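Side-chain contacts in protein FucU (Bifidobacterium longum subsp. infantis, PDB 3MVK), which probably interconverts the anomers of L-fucose and the pyranose and furanose forms of D-ribose, as a sugar mutarotase of the RbsD/FucU family: residues P34-G39 / V44-G49; G23-I28 / Y116-N121; D90-L95 / Q133-I138; M76-V79 / T83-T86; A58-F63 / K97-R102. All blocks are in the same frame, centred on the assembly; numbering follows the deposited sequence.

Contact 1: residues P34-G39 / V44-G49; sequences PAESIG and VVRMDG
A salt-bridge network joins the short helix 35-38 to strand 43-47, the outermost strand on one side of the sheet, and Glu36 and Arg46 meet at its centre. Arg46 NH1 gives a hydrogen bond of 3.0 Å to Glu36 OE2, reaching that oxygen on its anti side, with carboxylate and guanidinium nearly coplanar, their planes 6° apart. The other edge of the guanidinium is taken by Asp48, gripped side-on: NE of Arg46 lies 2.9 Å from Asp48 OD1 and NH2 of Arg46 lies 2.8 Å from Asp48 OD2. Bends at chi2 and chi3 (-53° and -58°) fold the arginine chain so that its head sits between the two acids. Three N-H groups thus fix the rotation of the guanidinium, which, shared between two carboxylates, probably offsets part of their charge. Glu36 OE2 also accepts from a water, 2.7 Å away, that donates in turn to Val44 O.

Val44 packs its methyls against polar atoms of the helix side. Its CG1 rests 3.6 Å from Glu36 OE2, while CG2 turns to the helix end and lies 3.6 Å from Gly39 O. Pro11 of a second subunit packs on Arg46 and Tyr123 of a third on Glu36, which places the network beside subunit boundaries. The arrangement is that of an edge strand tied by a salt-bridge network of Glu36, Arg46 and Asp48 to the helix preceding it in the chain.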
# COMPACT_ATOMS: atom_id res chain seq x y z
N PRO G 34 19.77 17.72 -5.85
CA PRO G 34 19.33 16.45 -5.24
C PRO G 34 17.80 16.42 -5.16
O PRO G 34 17.23 16.54 -4.07
CB PRO G 34 20.00 16.48 -3.86
CG PRO G 34 20.19 17.93 -3.56
CD PRO G 34 20.42 18.62 -4.87
N ALA G 35 17.14 16.24 -6.31
CA ALA G 35 15.69 16.47 -6.38
C ALA G 35 14.91 15.42 -5.59
O ALA G 35 13.90 15.74 -4.92
CB ALA G 35 15.23 16.48 -7.83
N GLU G 36 15.36 14.17 -5.66
CA GLU G 36 14.64 13.05 -5.04
C GLU G 36 14.77 13.09 -3.52
O GLU G 36 13.81 12.81 -2.80
CB GLU G 36 15.08 11.70 -5.60
CG GLU G 36 14.73 11.48 -7.07
CD GLU G 36 13.23 11.28 -7.34
OE1 GLU G 36 12.45 11.11 -6.37
OE2 GLU G 36 12.83 11.32 -8.53
N SER G 37 15.96 13.42 -3.02
CA SER G 37 16.13 13.47 -1.57
C SER G 37 15.47 14.72 -0.95
O SER G 37 14.73 14.62 0.06
CB SER G 37 17.62 13.38 -1.20
OG SER G 37 18.38 14.47 -1.72
N ILE G 38 15.71 15.88 -1.55
CA ILE G 38 15.07 17.10 -1.10
C ILE G 38 13.55 16.95 -1.19
O ILE G 38 12.84 17.42 -0.32
CB ILE G 38 15.53 18.32 -1.95
CG1 ILE G 38 17.00 18.65 -1.65
CG2 ILE G 38 14.63 19.57 -1.67
CD1 ILE G 38 17.28 19.11 -0.20
N GLY G 39 13.09 16.27 -2.23
CA GLY G 39 11.66 16.15 -2.49
C GLY G 39 11.03 14.93 -1.84
O GLY G 39 9.96 14.52 -2.24
N VAL G 44 7.58 14.61 -6.64
CA VAL G 44 8.67 14.89 -7.59
C VAL G 44 8.26 14.51 -9.01
O VAL G 44 7.88 13.35 -9.26
CB VAL G 44 9.98 14.16 -7.19
CG1 VAL G 44 11.11 14.47 -8.20
CG2 VAL G 44 10.40 14.53 -5.77
N VAL G 45 8.30 15.46 -9.93
CA VAL G 45 7.98 15.17 -11.33
C VAL G 45 9.26 15.22 -12.14
O VAL G 45 9.95 16.23 -12.09
CB VAL G 45 6.94 16.18 -11.87
CG1 VAL G 45 6.66 15.92 -13.38
CG2 VAL G 45 5.64 16.14 -11.04
N ARG G 46 9.58 14.15 -12.86
CA ARG G 46 10.80 14.13 -13.69
C ARG G 46 10.57 14.90 -14.97
O ARG G 46 9.54 14.71 -15.65
CB ARG G 46 11.23 12.71 -14.07
CG ARG G 46 11.46 11.74 -12.91
CD ARG G 46 12.42 12.27 -11.85
NE ARG G 46 13.73 12.60 -12.42
CZ ARG G 46 14.81 12.80 -11.68
NH1 ARG G 46 14.75 12.67 -10.36
NH2 ARG G 46 15.96 13.14 -12.27
N MSE G 47 11.54 15.75 -15.30
CA MSE G 47 11.56 16.47 -16.58
C MSE G 47 12.98 16.52 -17.12
O MSE G 47 13.47 17.58 -17.50
CB MSE G 47 11.02 17.87 -16.37
CG MSE G 47 9.68 17.79 -15.73
SE MSE G 47 8.43 17.60 -17.15
CE MSE G 47 8.15 19.48 -16.70
N ASP G 48 13.61 15.35 -17.13
CA ASP G 48 15.05 15.22 -17.35
C ASP G 48 15.50 15.73 -18.71
O ASP G 48 16.63 16.18 -18.85
CB ASP G 48 15.52 13.78 -17.15
CG ASP G 48 15.41 13.34 -15.70
OD1 ASP G 48 14.28 13.11 -15.23
OD2 ASP G 48 16.45 13.22 -15.03
N GLY G 49 14.61 15.67 -19.69
CA GLY G 49 15.00 16.13 -21.02
C GLY G 49 14.82 17.61 -21.28
O GLY G 49 15.01 18.05 -22.41
O HOH W 1 10.20 11.06 -9.28

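Contact 2: residues G23-I28 / Y116-N121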
# COMPACT_ATOMS: atom_id res chain seq x y z
N GLY G 23 0.32 30.80 -1.89
CA GLY G 23 1.43 30.57 -0.99
C GLY G 23 2.19 29.27 -1.18
O GLY G 23 3.33 29.14 -0.70
N ASP G 24 1.58 28.29 -1.85
CA ASP G 24 2.29 27.04 -2.14
C ASP G 24 3.50 27.31 -3.02
O ASP G 24 3.48 28.23 -3.85
CB ASP G 24 1.39 26.02 -2.86
CG ASP G 24 0.49 25.25 -1.91
OD1 ASP G 24 0.87 25.03 -0.74
OD2 ASP G 24 -0.59 24.83 -2.38
N GLN G 25 4.55 26.51 -2.82
CA GLN G 25 5.79 26.64 -3.59
C GLN G 25 6.12 25.38 -4.39
O GLN G 25 5.83 24.25 -3.97
CB GLN G 25 6.96 26.96 -2.67
CG GLN G 25 6.84 28.33 -2.04
CD GLN G 25 7.96 28.65 -1.08
OE1 GLN G 25 8.81 27.81 -0.81
NE2 GLN G 25 7.95 29.87 -0.54
N LEU G 26 6.73 25.58 -5.55
CA LEU G 26 7.34 24.47 -6.24
C LEU G 26 8.79 24.83 -6.56
O LEU G 26 9.16 26.02 -6.58
CB LEU G 26 6.56 24.11 -7.51
CG LEU G 26 6.48 25.15 -8.63
CD1 LEU G 26 7.80 25.30 -9.40
CD2 LEU G 26 5.36 24.81 -9.60
N VAL G 27 9.60 23.82 -6.81
CA VAL G 27 11.00 24.05 -7.12
C VAL G 27 11.27 23.54 -8.53
O VAL G 27 10.95 22.39 -8.86
CB VAL G 27 11.92 23.26 -6.17
CG1 VAL G 27 13.40 23.48 -6.53
CG2 VAL G 27 11.68 23.65 -4.71
N ILE G 28 11.84 24.40 -9.38
CA ILE G 28 12.43 23.92 -10.63
C ILE G 28 13.87 23.59 -10.29
O ILE G 28 14.66 24.50 -10.00
CB ILE G 28 12.36 24.99 -11.76
CG1 ILE G 28 10.91 25.43 -11.97
CG2 ILE G 28 13.01 24.45 -13.05
CD1 ILE G 28 10.74 26.56 -12.94
N TYR G 116 18.30 24.71 0.34
CA TYR G 116 17.86 23.31 0.47
C TYR G 116 16.76 23.19 1.52
O TYR G 116 15.79 22.46 1.30
CB TYR G 116 19.02 22.41 0.85
CG TYR G 116 20.05 22.18 -0.23
CD1 TYR G 116 19.68 21.85 -1.54
CD2 TYR G 116 21.41 22.21 0.09
CE1 TYR G 116 20.65 21.60 -2.50
CE2 TYR G 116 22.37 21.96 -0.87
CZ TYR G 116 21.99 21.66 -2.16
OH TYR G 116 22.96 21.41 -3.11
N GLU G 117 16.91 23.91 2.63
CA GLU G 117 15.93 23.85 3.72
C GLU G 117 14.57 24.35 3.28
O GLU G 117 13.55 23.72 3.59
CB GLU G 117 16.43 24.62 4.97
CG GLU G 117 17.57 23.91 5.69
CD GLU G 117 17.25 22.43 5.93
OE1 GLU G 117 16.29 22.14 6.66
OE2 GLU G 117 17.94 21.57 5.35
N GLN G 118 14.56 25.43 2.52
CA GLN G 118 13.29 25.96 2.00
C GLN G 118 12.67 25.00 0.97
O GLN G 118 11.45 24.83 0.94
CB GLN G 118 13.48 27.35 1.38
CG GLN G 118 12.16 28.05 0.96
CD GLN G 118 11.13 28.13 2.09
OE1 GLN G 118 11.48 28.31 3.26
NE2 GLN G 118 9.84 28.03 1.73
N ALA G 119 13.52 24.40 0.13
CA ALA G 119 13.04 23.48 -0.92
C ALA G 119 12.40 22.23 -0.35
O ALA G 119 11.54 21.63 -0.98
CB ALA G 119 14.19 23.11 -1.88
N LYS G 120 12.83 21.83 0.85
CA LYS G 120 12.23 20.67 1.50
C LYS G 120 10.77 20.92 1.88
O LYS G 120 10.03 19.98 2.21
CB LYS G 120 13.03 20.32 2.75
CG LYS G 120 14.31 19.58 2.48
CD LYS G 120 15.08 19.38 3.79
CE LYS G 120 16.52 18.98 3.51
NZ LYS G 120 17.25 18.85 4.81
N ASN G 121 10.37 22.18 1.87
CA ASN G 121 9.00 22.56 2.20
C ASN G 121 8.10 22.71 0.97
O ASN G 121 6.89 23.00 1.08
CB ASN G 121 8.99 23.84 3.04
CG ASN G 121 9.60 23.63 4.43
OD1 ASN G 121 9.56 22.53 4.99
ND2 ASN G 121 10.14 24.71 4.99
O HOH W 2 9.94 25.45 -1.29
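Gln25 and Gln118 meet through their side-chain amides, NE2 of Gln118 donating to OE1 of Gln25 over 2.7 Å in a nearly straight bond, with an N-H...O angle of 167°. The acceptor lies in the amide plane of Gln118, but seen from Gln25 the donor is tilted from the carbonyl plane; the two chains cross at about a right angle and their amide planes stand 67° apart. A water 2.7 Å from the same Gln25 OE1 donates to it as well, and passes its other hydrogen to the backbone Gln118 O, 2.8 Å away. One glutamine oxygen therefore takes two donors and is tied to both the side chain and the main chain of a single helical residue.

Deeper in, Val27 CG2 touches Ala119 CB at 3.8 Å, a small apolar contact in which the short alanine lets the end of the helix come close to the strand. This is helix-on-sheet packing in an alpha/beta fold: the last turn of helix 112-119 lies against strand 25-29, and the chain then turns back into strand 124-128, a parallel neighbour of 25-29 in the sheet.

Further out, the orientation of the Gln25 amide is consistent with a second bond: its NE2 is hydrogen-bonded to Gln140 OE1 on the adjoining antiparallel strand, with OE1 toward Gln118. The extended chain of Gln25 carries the amide out to the helix, whereas that of Gln118 bends at chi2 (54°) to bring NE2 over to it. Ile138 packs against both glutamines, and Ile38 of helix 35-38 lies against Ala119.

Contact 3: residues D90-L95 / Q133-I138; sequences DVYAGL and QYANLI
Tyr92 OH donates to the backbone Ala135 O over 2.7 Å, approaching in the carbonyl plane on a lone pair, with a C=O...O angle of 138°. The phenol is thereby pinned at its far end. The carbonyl oxygen also lies at the edge of the ring, 3.4 Å from CE2 of Tyr92, close to the ring plane. On the same loop residue, Ala135 CB stands 3.8 Å from Tyr92 OH, so a methyl group sits beside the buried hydroxyl.

The flat part of the ring is met by Leu137. Its CD2 lies over one face in a CH-pi contact, 4.1 Å from the Tyr92 ring centroid and 17° off the normal, shifted toward the CD2 side of the ring, where CD2 of Leu137 comes within 3.9 Å of CD2 of Tyr92. With CG of Leu137 anti to the backbone N (chi1 -169°), the branched end runs back along the tyrosine, and the two side chains point in opposing senses as they pass.

Helix 88-97 is packed here on the central mixed sheet, with Tyr92 spanning from the helix to the start of strand 137-140 and to the loop before it. Leu56 of helix 52-60 and Leu75 of strand 73-76 touch both Tyr92 and Leu137, enclosing the aromatic contact in the core. The loop has further bonds: Ala135 N to Asp30 OD2, and Tyr134 O from Trp89 NE1 of the same helix as Tyr92.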
# COMPACT_ATOMS: atom_id res chain seq x y z
N ASP G 90 19.36 35.79 -15.76
CA ASP G 90 18.75 36.85 -16.57
C ASP G 90 17.70 36.28 -17.51
O ASP G 90 16.71 36.95 -17.81
CB ASP G 90 19.81 37.62 -17.37
CG ASP G 90 20.62 38.59 -16.50
OD1 ASP G 90 20.28 38.84 -15.31
OD2 ASP G 90 21.61 39.13 -17.03
N VAL G 91 17.89 35.04 -17.97
CA VAL G 91 16.85 34.36 -18.75
C VAL G 91 15.57 34.26 -17.90
O VAL G 91 14.47 34.61 -18.34
CB VAL G 91 17.30 32.98 -19.21
CG1 VAL G 91 16.15 32.20 -19.85
CG2 VAL G 91 18.48 33.11 -20.19
N TYR G 92 15.74 33.80 -16.65
CA TYR G 92 14.59 33.68 -15.76
C TYR G 92 13.89 35.02 -15.54
O TYR G 92 12.67 35.11 -15.56
CB TYR G 92 15.02 33.10 -14.40
CG TYR G 92 15.37 31.63 -14.41
CD1 TYR G 92 14.92 30.76 -15.43
CD2 TYR G 92 16.11 31.08 -13.35
CE1 TYR G 92 15.23 29.40 -15.40
CE2 TYR G 92 16.41 29.73 -13.31
CZ TYR G 92 15.97 28.89 -14.34
OH TYR G 92 16.26 27.54 -14.28
N ALA G 93 14.69 36.07 -15.34
CA ALA G 93 14.13 37.42 -15.18
C ALA G 93 13.28 37.86 -16.38
O ALA G 93 12.21 38.44 -16.19
CB ALA G 93 15.25 38.44 -14.91
N GLY G 94 13.76 37.58 -17.59
CA GLY G 94 13.08 37.90 -18.84
C GLY G 94 11.77 37.14 -18.94
O GLY G 94 10.75 37.71 -19.32
N LEU G 95 11.80 35.87 -18.57
CA LEU G 95 10.59 35.05 -18.65
C LEU G 95 9.54 35.51 -17.65
O LEU G 95 8.33 35.53 -17.96
CB LEU G 95 10.91 33.55 -18.48
CG LEU G 95 11.73 32.93 -19.63
CD1 LEU G 95 12.26 31.55 -19.26
CD2 LEU G 95 10.99 32.86 -20.95
N GLN G 133 24.80 25.27 -13.62
CA GLN G 133 24.75 25.35 -12.17
C GLN G 133 23.99 26.58 -11.67
O GLN G 133 23.85 27.60 -12.38
CB GLN G 133 26.15 25.34 -11.55
CG GLN G 133 26.78 23.96 -11.42
CD GLN G 133 28.14 24.07 -10.77
OE1 GLN G 133 29.10 24.53 -11.40
NE2 GLN G 133 28.23 23.70 -9.49
N TYR G 134 23.53 26.47 -10.42
CA TYR G 134 22.70 27.48 -9.77
C TYR G 134 21.49 27.89 -10.60
O TYR G 134 21.11 29.06 -10.61
CB TYR G 134 23.54 28.69 -9.34
CG TYR G 134 24.73 28.29 -8.50
CD1 TYR G 134 24.57 28.00 -7.13
CD2 TYR G 134 26.01 28.20 -9.05
CE1 TYR G 134 25.65 27.62 -6.34
CE2 TYR G 134 27.11 27.84 -8.26
CZ TYR G 134 26.93 27.57 -6.91
OH TYR G 134 28.01 27.21 -6.14
N ALA G 135 20.89 26.92 -11.29
CA ALA G 135 19.68 27.17 -12.11
C ALA G 135 18.40 26.74 -11.40
O ALA G 135 17.32 26.68 -12.00
CB ALA G 135 19.81 26.49 -13.46
N ASN G 136 18.52 26.44 -10.11
CA ASN G 136 17.34 26.12 -9.28
C ASN G 136 16.47 27.33 -9.10
O ASN G 136 16.99 28.44 -8.97
CB ASN G 136 17.78 25.63 -7.91
CG ASN G 136 18.79 24.54 -8.02
OD1 ASN G 136 19.94 24.68 -7.55
ND2 ASN G 136 18.41 23.47 -8.63
N LEU G 137 15.16 27.14 -9.10
CA LEU G 137 14.27 28.27 -8.90
C LEU G 137 13.04 27.84 -8.12
O LEU G 137 12.33 26.93 -8.56
CB LEU G 137 13.88 28.89 -10.25
CG LEU G 137 13.16 30.24 -10.27
CD1 LEU G 137 14.07 31.39 -9.82
CD2 LEU G 137 12.60 30.52 -11.66
N ILE G 138 12.83 28.47 -6.97
CA ILE G 138 11.58 28.28 -6.19
C ILE G 138 10.55 29.30 -6.65
O ILE G 138 10.88 30.49 -6.76
CB ILE G 138 11.80 28.43 -4.67
CG1 ILE G 138 13.01 27.58 -4.21
CG2 ILE G 138 10.51 28.03 -3.90
CD1 ILE G 138 13.32 27.63 -2.68

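Contact 4: residues M76-V79 / T83-T86; sequences MEKV and TVAT
Lys78 reaches across the surface loop between strand 73-76 and helix 88-97, tying its outgoing limb to its returning one. The compact part of this contact is made by the methylene chain. CD of Lys78 lies over the CG2 methyl of Thr86 (3.7 Å), with Val84 CG1 beside it on the same flank at 4.1 Å, and the lysine passes Thr86 at a slant. Tyr134 packs on both Lys78 and Val84.

The ammonium end is the looser, watered side. A bend at chi3 (-57°) turns an otherwise extended chain so that NZ of Lys78 donates to the backbone Val84 O over 2.8 Å, with the donor tilted 32° from the carbonyl plane. Thr83 O is more distant, 3.8 Å from Lys78 NZ. Within the two segments NZ is met by a neutral main-chain oxygen, and a water also accepts from it; no carboxylate of the two segments shares in the contact. Thr86 has OG1 between its backbone N and carbonyl carbon (chi1 60°), an orientation that leaves CG2 for the lysine chain and directs the hydroxyl to that bridging water, which lies 2.7 Å from Lys78 NZ and 2.9 Å from Thr86 OG1.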
# COMPACT_ATOMS: atom_id res chain seq x y z
N MSE G 76 19.25 30.15 -5.85
CA MSE G 76 20.31 29.72 -4.95
C MSE G 76 21.54 30.62 -5.15
O MSE G 76 22.02 30.78 -6.27
CB MSE G 76 20.70 28.28 -5.25
CG MSE G 76 21.75 27.71 -4.31
SE MSE G 76 22.36 25.95 -4.81
CE MSE G 76 20.94 24.89 -3.94
N GLU G 77 22.06 31.19 -4.07
CA GLU G 77 23.29 31.98 -4.13
C GLU G 77 24.50 31.09 -4.39
O GLU G 77 24.57 29.98 -3.88
CB GLU G 77 23.49 32.72 -2.81
CG GLU G 77 22.45 33.80 -2.60
CD GLU G 77 22.42 34.38 -1.20
OE1 GLU G 77 23.30 34.06 -0.39
OE2 GLU G 77 21.50 35.18 -0.92
N LYS G 78 25.46 31.59 -5.16
CA LYS G 78 26.68 30.82 -5.41
C LYS G 78 27.47 30.65 -4.13
O LYS G 78 27.53 31.56 -3.29
CB LYS G 78 27.51 31.48 -6.51
CG LYS G 78 26.71 31.63 -7.79
CD LYS G 78 27.59 31.94 -9.00
CE LYS G 78 28.42 33.21 -8.80
NZ LYS G 78 28.95 33.66 -10.13
N VAL G 79 28.07 29.48 -3.98
CA VAL G 79 28.95 29.19 -2.84
C VAL G 79 30.09 30.22 -2.89
O VAL G 79 30.65 30.45 -3.95
CB VAL G 79 29.47 27.77 -2.90
CG1 VAL G 79 30.52 27.52 -1.82
CG2 VAL G 79 28.28 26.80 -2.73
N THR G 83 33.08 30.98 -8.92
CA THR G 83 32.93 32.12 -9.84
C THR G 83 32.13 31.79 -11.10
O THR G 83 32.06 32.63 -12.01
CB THR G 83 34.32 32.68 -10.28
OG1 THR G 83 35.05 31.65 -10.95
CG2 THR G 83 35.13 33.14 -9.07
N VAL G 84 31.52 30.60 -11.17
CA VAL G 84 30.84 30.14 -12.41
C VAL G 84 29.83 31.18 -12.93
O VAL G 84 29.08 31.78 -12.16
CB VAL G 84 30.17 28.74 -12.22
CG1 VAL G 84 29.07 28.80 -11.19
CG2 VAL G 84 29.65 28.17 -13.56
N ALA G 85 29.84 31.44 -14.23
CA ALA G 85 28.84 32.31 -14.82
C ALA G 85 27.43 31.75 -14.60
O ALA G 85 27.24 30.51 -14.58
CB ALA G 85 29.10 32.46 -16.30
N THR G 86 26.46 32.65 -14.45
CA THR G 86 25.04 32.28 -14.30
C THR G 86 24.11 33.09 -15.22
O THR G 86 23.23 33.83 -14.74
CB THR G 86 24.58 32.44 -12.84
OG1 THR G 86 24.75 33.80 -12.43
CG2 THR G 86 25.36 31.49 -11.88
O HOH W 3 26.96 35.14 -11.11

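Contact 5: residues A58-F63 / K97-R102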
# COMPACT_ATOMS: atom_id res chain seq x y z
N ALA G 58 6.84 27.45 -19.62
CA ALA G 58 5.62 26.68 -19.65
C ALA G 58 4.78 26.89 -18.38
O ALA G 58 3.56 27.09 -18.45
CB ALA G 58 5.94 25.19 -19.87
N ILE G 59 5.44 26.84 -17.23
CA ILE G 59 4.76 26.98 -15.94
C ILE G 59 4.07 28.35 -15.83
O ILE G 59 2.94 28.43 -15.40
CB ILE G 59 5.72 26.75 -14.76
CG1 ILE G 59 6.03 25.26 -14.65
CG2 ILE G 59 5.10 27.28 -13.43
CD1 ILE G 59 7.14 24.95 -13.67
N LEU G 60 4.77 29.40 -16.23
CA LEU G 60 4.24 30.75 -16.08
C LEU G 60 2.98 30.99 -16.92
O LEU G 60 2.18 31.87 -16.58
CB LEU G 60 5.31 31.81 -16.37
CG LEU G 60 6.49 31.86 -15.39
CD1 LEU G 60 7.49 32.86 -15.91
CD2 LEU G 60 6.06 32.19 -13.97
N THR G 61 2.77 30.20 -17.97
CA THR G 61 1.52 30.32 -18.73
C THR G 61 0.29 29.91 -17.91
O THR G 61 -0.83 30.33 -18.20
CB THR G 61 1.56 29.55 -20.06
OG1 THR G 61 1.50 28.15 -19.80
CG2 THR G 61 2.81 29.88 -20.85
N VAL G 62 0.49 29.09 -16.87
CA VAL G 62 -0.63 28.61 -16.07
C VAL G 62 -0.57 28.92 -14.57
O VAL G 62 -1.50 28.63 -13.82
CB VAL G 62 -0.88 27.09 -16.28
CG1 VAL G 62 -1.28 26.82 -17.72
CG2 VAL G 62 0.35 26.28 -15.89
N PHE G 63 0.52 29.56 -14.14
CA PHE G 63 0.84 29.66 -12.72
C PHE G 63 1.12 31.12 -12.40
O PHE G 63 2.15 31.67 -12.83
CB PHE G 63 2.09 28.81 -12.45
CG PHE G 63 2.53 28.72 -11.00
CD1 PHE G 63 2.20 27.61 -10.23
CD2 PHE G 63 3.38 29.68 -10.46
CE1 PHE G 63 2.66 27.47 -8.90
CE2 PHE G 63 3.84 29.57 -9.13
CZ PHE G 63 3.48 28.46 -8.35
N LYS G 97 9.35 38.60 -16.49
CA LYS G 97 8.92 39.94 -16.92
C LYS G 97 7.77 39.88 -17.92
O LYS G 97 6.94 40.79 -17.96
CB LYS G 97 10.10 40.73 -17.50
N GLU G 98 7.72 38.80 -18.70
CA GLU G 98 6.64 38.58 -19.68
C GLU G 98 5.27 38.48 -19.00
O GLU G 98 4.24 38.77 -19.63
CB GLU G 98 6.92 37.34 -20.54
CG GLU G 98 8.15 37.51 -21.44
CD GLU G 98 8.47 36.33 -22.35
OE1 GLU G 98 7.73 35.31 -22.35
OE2 GLU G 98 9.47 36.43 -23.09
N HIS G 99 5.25 38.09 -17.73
CA HIS G 99 4.00 37.92 -16.97
C HIS G 99 3.81 38.86 -15.81
O HIS G 99 2.68 39.09 -15.36
CB HIS G 99 3.93 36.49 -16.44
CG HIS G 99 3.65 35.49 -17.50
ND1 HIS G 99 4.65 34.82 -18.18
CD2 HIS G 99 2.49 35.10 -18.06
CE1 HIS G 99 4.11 34.03 -19.08
NE2 HIS G 99 2.80 34.19 -19.04
N ASP G 100 4.91 39.38 -15.29
CA ASP G 100 4.86 40.15 -14.06
C ASP G 100 5.81 41.33 -14.19
O ASP G 100 7.02 41.14 -14.37
CB ASP G 100 5.24 39.24 -12.88
CG ASP G 100 4.95 39.87 -11.54
OD1 ASP G 100 5.48 40.97 -11.25
OD2 ASP G 100 4.18 39.27 -10.75
N GLU G 101 5.26 42.55 -14.09
CA GLU G 101 6.03 43.78 -14.31
C GLU G 101 7.28 43.90 -13.43
O GLU G 101 8.22 44.64 -13.76
CB GLU G 101 5.15 45.03 -14.10
N ARG G 102 7.28 43.20 -12.30
CA ARG G 102 8.41 43.26 -11.38
C ARG G 102 9.69 42.70 -11.99
O ARG G 102 10.78 43.14 -11.66
CB ARG G 102 8.09 42.54 -10.08
CG ARG G 102 7.05 43.27 -9.25
CD ARG G 102 6.66 42.45 -8.05
NE ARG G 102 5.94 41.24 -8.44
CZ ARG G 102 5.45 40.36 -7.57
NH1 ARG G 102 5.63 40.57 -6.28
NH2 ARG G 102 4.79 39.29 -8.00
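With chi1 near -70° in both residues (-66° in Leu60, -73° in His99), CG stands opposite the carbonyl carbon and each side chain is directed across the gap, where the imidazole of His99 lies against the backbone and CB of Leu60. The ring plane of His99 stands roughly square to the plane of its CA, CB and CG, which presents one face to the backbone of Leu60. Leu60 O lies 3.4 Å above that face, displaced toward the rim. CB of Leu60 supports the same ring, and the leucine branch continues obliquely past it.

The neighbours of each partner are fixed locally. Thr61 OG1 donates to Ala58 O over 2.7 Å, and the same oxygen accepts from Thr61 N, so Ala58 O takes two donors from Thr61. On the other segment Asp100 begins an Asx turn, its OD1 accepting from the backbone Arg102 N at 3.1 Å. The Arg102 side chain folds back to hold that carboxylate side-on: NE bonds to Asp100 OD1 at 2.9 Å and NH2 to Asp100 OD2 at 2.8 Å. Asp100 OD1 is thus gripped twice by one residue, and the guanidinium also binds Val69 O and Asp66 O, linking the turn to the loop ahead of strand 73-76. Altogether the loop after helix 88-97 packs on the C-terminal part of helix 52-60 at the surface of this alpha/beta fold.

From the N terminus, strand 25-29 opens contact 2, the widest loop, which closes only at the end of helix 112-119. Contact 1 is nested within it, a short local closure between helix 35-38 and edge strand 43-47, and Ile38 packs on Ala119 to join the two. Helix 52-60 then opens contact 5, also nested inside contact 2, and contact 5 in turn encloses contact 4, the small loop after strand 73-76. Contact 3 starts on helix 88-97 before contact 5 closes and ends on strand 137-140, so it crosses both contact 5 and contact 2. Strands 25-29 and 137-140 are sheet neighbours, joining contacts 2 and 3, while Tyr134 connects contact 3 with contact 4.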